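Local coordinates for protein PcyX_EBK42635 (Marine metagenome, PDB 5OWG) that probably reduces biliverdin to phycoerythrobilin in a ferredoxin-dependent four-electron reaction, as a bilin reductase of oceanic phages, at residues 22-27 / 171-176; 35-40 / 59-64. One frame throughout, in Å; residues are numbered along the deposited sequence.

Interaction 1: 22-27 / 171-176; sequences IEVLNN and SNLNNY
Val24 on helix 14-28 reaches across to Leu173 and Asn174 on helix 161-179. The short segments run in nearly the same direction, 9° apart, with their axes 10.1 Å from each other at closest approach. The helices lie side by side in one layer on the antiparallel sheet, as in the alpha/beta/alpha sandwich of ferredoxin-dependent bilin reductases. The backbones come nearest at Val24 and Asn174, whose CA atoms are 6.5 Å apart.

Start at Val24 CB, which already faces the partner helix and lies 4.1 Å from Leu173 CD2. One step out, the valine forks. Its CG1 stands anti to the backbone N (chi1 174°), which sends this methyl toward helix 161-179, 3.9 Å from Leu173 CD2 and 3.8 Å from Asn174 OD1. The other methyl, CG2, meets the second end of the same amide: Asn174 ND2 is 4.1 Å from Val24 CG2. The fork thus lies over one face of the amide, CG1 above the oxygen side and CG2 above the nitrogen side. Val24 and Leu173 point against each other and overlap flank to flank, so that Leu173 CD2 lies alongside the valine stem. Farther in, Leu25 CD2 adds a looser touch on Leu173 CD2, and Leu173 also rests on Leu80 of the sheet beneath.

On helix 161-179, Asn175 ND2 folds onto Ser171 O at 2.9 Å, a nearly straight bond at 173°. That carbonyl also takes the backbone N of Asn175, and the two donors arrive from opposite faces of its plane.

Chemically, the two helices meet here through methyl groups and one face of an exposed amide rather than through hydrogen bonds between them. The contact therefore rests on apolar burial and shape, grading from buried leucines near the sheet to Asn174 at its solvent-facing margin.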
loop_
_atom_site.group_PDB
_atom_site.type_symbol
_atom_site.label_atom_id
_atom_site.label_comp_id
_atom_site.label_asym_id
_atom_site.label_seq_id
_atom_site.Cartn_x
_atom_site.Cartn_y
_atom_site.Cartn_z
ATOM N N ILE A 22 8.376 2.131 -7.564
ATOM C CA ILE A 22 8.118 1.090 -8.554
ATOM C C ILE A 22 9.401 0.336 -8.882
ATOM O O ILE A 22 9.377 -0.874 -9.133
ATOM C CB ILE A 22 7.479 1.701 -9.814
ATOM C CG1 ILE A 22 6.106 2.283 -9.476
ATOM C CG2 ILE A 22 7.337 0.650 -10.912
ATOM C CD1 ILE A 22 5.518 3.159 -10.560
ATOM N N GLU A 23 10.538 1.036 -8.894
ATOM C CA GLU A 23 11.808 0.367 -9.163
ATOM C C GLU A 23 12.114 -0.676 -8.097
ATOM O O GLU A 23 12.552 -1.788 -8.412
ATOM C CB GLU A 23 12.934 1.396 -9.246
ATOM C CG GLU A 23 14.290 0.817 -9.642
ATOM C CD GLU A 23 14.289 0.207 -11.031
ATOM O OE1 GLU A 23 13.302 0.411 -11.770
ATOM O OE2 GLU A 23 15.272 -0.476 -11.385
ATOM N N VAL A 24 11.890 -0.336 -6.826
ATOM C CA VAL A 24 12.148 -1.283 -5.745
ATOM C C VAL A 24 11.264 -2.514 -5.900
ATOM O O VAL A 24 11.733 -3.654 -5.802
ATOM C CB VAL A 24 11.940 -0.604 -4.378
ATOM C CG1 VAL A 24 12.056 -1.615 -3.241
ATOM C CG2 VAL A 24 12.950 0.519 -4.188
ATOM N N LEU A 25 9.969 -2.304 -6.148
ATOM C CA LEU A 25 9.049 -3.432 -6.252
ATOM C C LEU A 25 9.401 -4.325 -7.437
ATOM O O LEU A 25 9.284 -5.553 -7.353
ATOM C CB LEU A 25 7.608 -2.929 -6.362
ATOM C CG LEU A 25 7.060 -2.183 -5.140
ATOM C CD1 LEU A 25 5.733 -1.521 -5.465
ATOM C CD2 LEU A 25 6.897 -3.122 -3.956
ATOM N N ASN A 26 9.838 -3.729 -8.549
ATOM C CA ASN A 26 10.230 -4.527 -9.707
ATOM C C ASN A 26 11.502 -5.324 -9.443
ATOM O O ASN A 26 11.700 -6.386 -10.046
ATOM C CB ASN A 26 10.422 -3.628 -10.929
ATOM C CG ASN A 26 9.109 -3.109 -11.485
ATOM O OD1 ASN A 26 8.067 -3.749 -11.350
ATOM N ND2 ASN A 26 9.155 -1.946 -12.120
ATOM N N ASN A 27 12.371 -4.838 -8.555
ATOM C CA ASN A 27 13.650 -5.489 -8.302
ATOM C C ASN A 27 13.564 -6.626 -7.292
ATOM O O ASN A 27 14.515 -7.411 -7.195
ATOM C CB ASN A 27 14.675 -4.465 -7.807
ATOM C CG ASN A 27 15.393 -3.758 -8.939
ATOM O OD1 ASN A 27 14.883 -3.664 -10.056
ATOM N ND2 ASN A 27 16.592 -3.262 -8.655
ATOM N N SER A 171 13.337 4.202 1.487
ATOM C CA SER A 171 14.360 3.407 2.155
ATOM C C SER A 171 13.755 2.443 3.166
ATOM O O SER A 171 14.315 1.366 3.402
ATOM C CB SER A 171 15.375 4.322 2.842
ATOM O OG SER A 171 15.963 5.219 1.915
ATOM N N ASN A 172 12.620 2.807 3.768
ATOM C CA ASN A 172 11.930 1.891 4.670
ATOM C C ASN A 172 11.296 0.739 3.902
ATOM O O ASN A 172 11.106 -0.349 4.460
ATOM C CB ASN A 172 10.874 2.647 5.478
ATOM C CG ASN A 172 11.479 3.677 6.415
ATOM O OD1 ASN A 172 12.640 4.060 6.268
ATOM N ND2 ASN A 172 10.692 4.133 7.383
ATOM N N LEU A 173 10.967 0.957 2.628
ATOM C CA LEU A 173 10.447 -0.117 1.788
ATOM C C LEU A 173 11.541 -1.125 1.457
ATOM O O LEU A 173 11.405 -2.323 1.731
ATOM C CB LEU A 173 9.851 0.472 0.507
ATOM C CG LEU A 173 9.348 -0.521 -0.543
ATOM C CD1 LEU A 173 8.205 -1.364 0.000
ATOM C CD2 LEU A 173 8.921 0.225 -1.795
ATOM N N ASN A 174 12.636 -0.650 0.855
ATOM C CA ASN A 174 13.754 -1.529 0.525
ATOM C C ASN A 174 14.172 -2.364 1.728
ATOM O O ASN A 174 14.539 -3.536 1.585
ATOM C CB ASN A 174 14.935 -0.698 0.016
ATOM C CG ASN A 174 15.533 -1.246 -1.266
ATOM O OD1 ASN A 174 15.367 -2.421 -1.595
ATOM N ND2 ASN A 174 16.242 -0.391 -1.996
ATOM N N ASN A 175 14.122 -1.776 2.925
ATOM C CA ASN A 175 14.479 -2.508 4.134
ATOM C C ASN A 175 13.358 -3.426 4.608
ATOM O O ASN A 175 13.637 -4.461 5.225
ATOM C CB ASN A 175 14.861 -1.529 5.245
ATOM C CG ASN A 175 16.316 -1.119 5.179
ATOM O OD1 ASN A 175 17.182 -1.798 5.724
ATOM N ND2 ASN A 175 16.593 -0.007 4.505
ATOM N N TYR A 176 12.098 -3.072 4.343
ATOM C CA TYR A 176 10.994 -3.955 4.707
ATOM C C TYR A 176 11.031 -5.237 3.885
ATOM O O TYR A 176 10.863 -6.338 4.421
ATOM C CB TYR A 176 9.655 -3.240 4.510
ATOM C CG TYR A 176 8.450 -4.132 4.736
ATOM C CD1 TYR A 176 7.889 -4.271 6.001
ATOM C CD2 TYR A 176 7.872 -4.838 3.685
ATOM C CE1 TYR A 176 6.789 -5.083 6.212
ATOM C CE2 TYR A 176 6.773 -5.656 3.887
ATOM C CZ TYR A 176 6.237 -5.773 5.154
ATOM O OH TYR A 176 5.144 -6.581 5.366
#

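Interaction 2: 35-40 / 59-64; sequences PGMERF and RAHLDV
Met37 opens a short 3-10 turn, residues 37-39, while Arg59 and His61 stand two positions apart on a regular extended strand. The turn is closed by Phe40 N to Met37 O at 2.8 Å, and Gly36 O just ahead of it accepts Arg39 N. Gly36 has a positive phi, 96°, as the chain swings into the turn. The same Gly36 O also takes Arg39 NE at 2.8 Å, in the plane of the carbonyl and on a lone pair, which ties the arginine side chain back to its own loop.

Between loop and strand the contact is made by the end of Met37. Its chain bends at both chi2 and chi3 (each 72°), bringing the terminal methyl round to the strand. Met37 CE settles over one face of the His61 imidazole, 4.1 Å from the ring centroid and 27° off the normal, a CH-pi contact; its nearest ring atom is His61 NE2 at 3.7 Å. The sulfur stands farther off and oblique to the ring. The same methyl also touches the edge of the Arg59 guanidinium, with CE 3.7 Å from Arg59 NH2 and close to the guanidinium plane. His61 CB stands 3.3 Å above the Arg59 guanidinium plane, toward the rim of one face.

The polar ends are held elsewhere: Arg59 NE forms a salt bridge with Glu34 and NH1 bonds to Leu231 O, while His61 NE2 pairs with Asn49 OD1. These anchors probably fix both planes against which the methionine lies.

Met37 also packs on Phe226 of helix 220-229. A loop and C-terminal helix closing over one face of a central antiparallel sheet fit the alpha/beta/alpha sandwich of ferredoxin-dependent bilin reductases, in which known members hold the bilin between the sheet and the C-terminal helices; no bilin is part of this contact.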
loop_
_atom_site.group_PDB
_atom_site.type_symbol
_atom_site.label_atom_id
_atom_site.label_comp_id
_atom_site.label_asym_id
_atom_site.label_seq_id
_atom_site.Cartn_x
_atom_site.Cartn_y
_atom_site.Cartn_z
ATOM N N PRO A 35 -7.415 -10.340 -9.808
ATOM C CA PRO A 35 -8.789 -10.342 -10.325
ATOM C C PRO A 35 -9.589 -9.154 -9.808
ATOM O O PRO A 35 -9.604 -8.867 -8.608
ATOM C CB PRO A 35 -9.355 -11.671 -9.810
ATOM C CG PRO A 35 -8.174 -12.533 -9.598
ATOM C CD PRO A 35 -7.063 -11.624 -9.176
ATOM N N GLY A 36 -10.264 -8.464 -10.728
ATOM C CA GLY A 36 -11.103 -7.335 -10.405
ATOM C C GLY A 36 -10.430 -5.985 -10.564
ATOM O O GLY A 36 -11.121 -4.981 -10.781
ATOM N N MET A 37 -9.099 -5.934 -10.466
ATOM C CA MET A 37 -8.400 -4.655 -10.489
ATOM C C MET A 37 -8.471 -3.975 -11.849
ATOM O O MET A 37 -8.309 -2.751 -11.920
ATOM C CB MET A 37 -6.936 -4.845 -10.091
ATOM C CG MET A 37 -6.244 -3.550 -9.685
ATOM S SD MET A 37 -6.813 -2.947 -8.086
ATOM C CE MET A 37 -6.051 -4.134 -6.978
ATOM N N GLU A 38 -8.704 -4.728 -12.927
ATOM C CA GLU A 38 -8.817 -4.106 -14.242
ATOM C C GLU A 38 -9.903 -3.041 -14.271
ATOM O O GLU A 38 -9.869 -2.158 -15.136
ATOM C CB GLU A 38 -9.090 -5.167 -15.315
ATOM C CG GLU A 38 -10.503 -5.750 -15.316
ATOM C CD GLU A 38 -10.798 -6.592 -14.089
ATOM O OE1 GLU A 38 -9.838 -7.083 -13.458
ATOM O OE2 GLU A 38 -11.989 -6.766 -13.756
ATOM N N ARG A 39 -10.862 -3.100 -13.345
ATOM C CA ARG A 39 -11.915 -2.097 -13.269
ATOM C C ARG A 39 -11.426 -0.777 -12.692
ATOM O O ARG A 39 -12.200 0.185 -12.655
ATOM C CB ARG A 39 -13.074 -2.617 -12.415
ATOM C CG ARG A 39 -13.597 -3.984 -12.825
ATOM C CD ARG A 39 -14.548 -4.541 -11.778
ATOM N NE ARG A 39 -13.885 -4.767 -10.496
ATOM C CZ ARG A 39 -14.515 -5.081 -9.368
ATOM N NH1 ARG A 39 -15.836 -5.206 -9.350
ATOM N NH2 ARG A 39 -13.824 -5.269 -8.252
ATOM N N PHE A 40 -10.171 -0.706 -12.231
ATOM C CA PHE A 40 -9.672 0.480 -11.545
ATOM C C PHE A 40 -8.343 0.966 -12.115
ATOM O O PHE A 40 -7.609 1.687 -11.430
ATOM C CB PHE A 40 -9.538 0.204 -10.046
ATOM C CG PHE A 40 -10.744 -0.459 -9.451
ATOM C CD1 PHE A 40 -11.980 0.167 -9.489
ATOM C CD2 PHE A 40 -10.648 -1.707 -8.859
ATOM C CE1 PHE A 40 -13.097 -0.440 -8.947
ATOM C CE2 PHE A 40 -11.763 -2.319 -8.313
ATOM C CZ PHE A 40 -12.987 -1.685 -8.358
ATOM N N ARG A 59 0.952 -9.926 -0.936
ATOM C CA ARG A 59 0.330 -8.827 -1.664
ATOM C C ARG A 59 1.059 -7.519 -1.401
ATOM O O ARG A 59 1.293 -7.146 -0.246
ATOM C CB ARG A 59 -1.149 -8.693 -1.287
ATOM C CG ARG A 59 -1.894 -7.665 -2.117
ATOM C CD ARG A 59 -3.392 -7.720 -1.869
ATOM N NE ARG A 59 -4.134 -6.876 -2.804
ATOM C CZ ARG A 59 -4.479 -5.610 -2.578
ATOM N NH1 ARG A 59 -4.156 -5.014 -1.436
ATOM N NH2 ARG A 59 -5.154 -4.936 -3.498
ATOM N N ALA A 60 1.414 -6.834 -2.486
ATOM C CA ALA A 60 1.966 -5.485 -2.451
ATOM C C ALA A 60 1.207 -4.666 -3.482
ATOM O O ALA A 60 1.222 -5.004 -4.668
ATOM C CB ALA A 60 3.465 -5.488 -2.756
ATOM N N HIS A 61 0.552 -3.594 -3.039
ATOM C CA HIS A 61 -0.449 -2.903 -3.844
ATOM C C HIS A 61 -0.109 -1.424 -3.922
ATOM O O HIS A 61 -0.003 -0.756 -2.889
ATOM C CB HIS A 61 -1.845 -3.106 -3.245
ATOM C CG HIS A 61 -2.933 -2.362 -3.955
ATOM N ND1 HIS A 61 -4.116 -2.017 -3.340
ATOM C CD2 HIS A 61 -3.022 -1.908 -5.227
ATOM C CE1 HIS A 61 -4.887 -1.376 -4.200
ATOM N NE2 HIS A 61 -4.248 -1.297 -5.353
ATOM N N LEU A 62 0.048 -0.913 -5.142
ATOM C CA LEU A 62 0.313 0.500 -5.382
ATOM C C LEU A 62 -0.911 1.121 -6.039
ATOM O O LEU A 62 -1.276 0.748 -7.159
ATOM C CB LEU A 62 1.548 0.693 -6.263
ATOM C CG LEU A 62 1.896 2.149 -6.598
ATOM C CD1 LEU A 62 2.373 2.891 -5.356
ATOM C CD2 LEU A 62 2.934 2.219 -7.706
ATOM N N ASP A 63 -1.533 2.069 -5.342
ATOM C CA ASP A 63 -2.716 2.770 -5.823
ATOM C C ASP A 63 -2.374 4.245 -5.977
ATOM O O ASP A 63 -2.083 4.922 -4.984
ATOM C CB ASP A 63 -3.886 2.584 -4.857
ATOM C CG ASP A 63 -5.023 3.547 -5.123
ATOM O OD1 ASP A 63 -5.244 3.898 -6.301
ATOM O OD2 ASP A 63 -5.687 3.964 -4.152
ATOM N N VAL A 64 -2.412 4.739 -7.213
ATOM C CA VAL A 64 -2.029 6.111 -7.531
ATOM C C VAL A 64 -3.171 6.771 -8.289
ATOM O O VAL A 64 -3.666 6.218 -9.279
ATOM C CB VAL A 64 -0.733 6.168 -8.362
ATOM C CG1 VAL A 64 -0.343 7.613 -8.676
ATOM C CG2 VAL A 64 0.394 5.465 -7.632
#

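How the interactions relate
The segments of the two contacts touch at strand 57-67, though through residues that serve neither contact. Leu62 CD2 touches Ile22 CG1 at 3.6 Å, on the face of the sheet carrying helix 14-28, whereas its neighbour His61 turns to the other face and serves interaction 2. Interaction 1 lies within the helical layer on one face; interaction 2 lies on the other, where loop 35-40 packs on the sheet beside helix 220-229. Their centres are about 18 Å apart. Both segments of interaction 2 fall within the chain that runs between 22-27 and 171-176. By analogy with related bilin reductases, interaction 2 probably lies on the side of the sheet that faces the bilin pocket, and interaction 1 behind it.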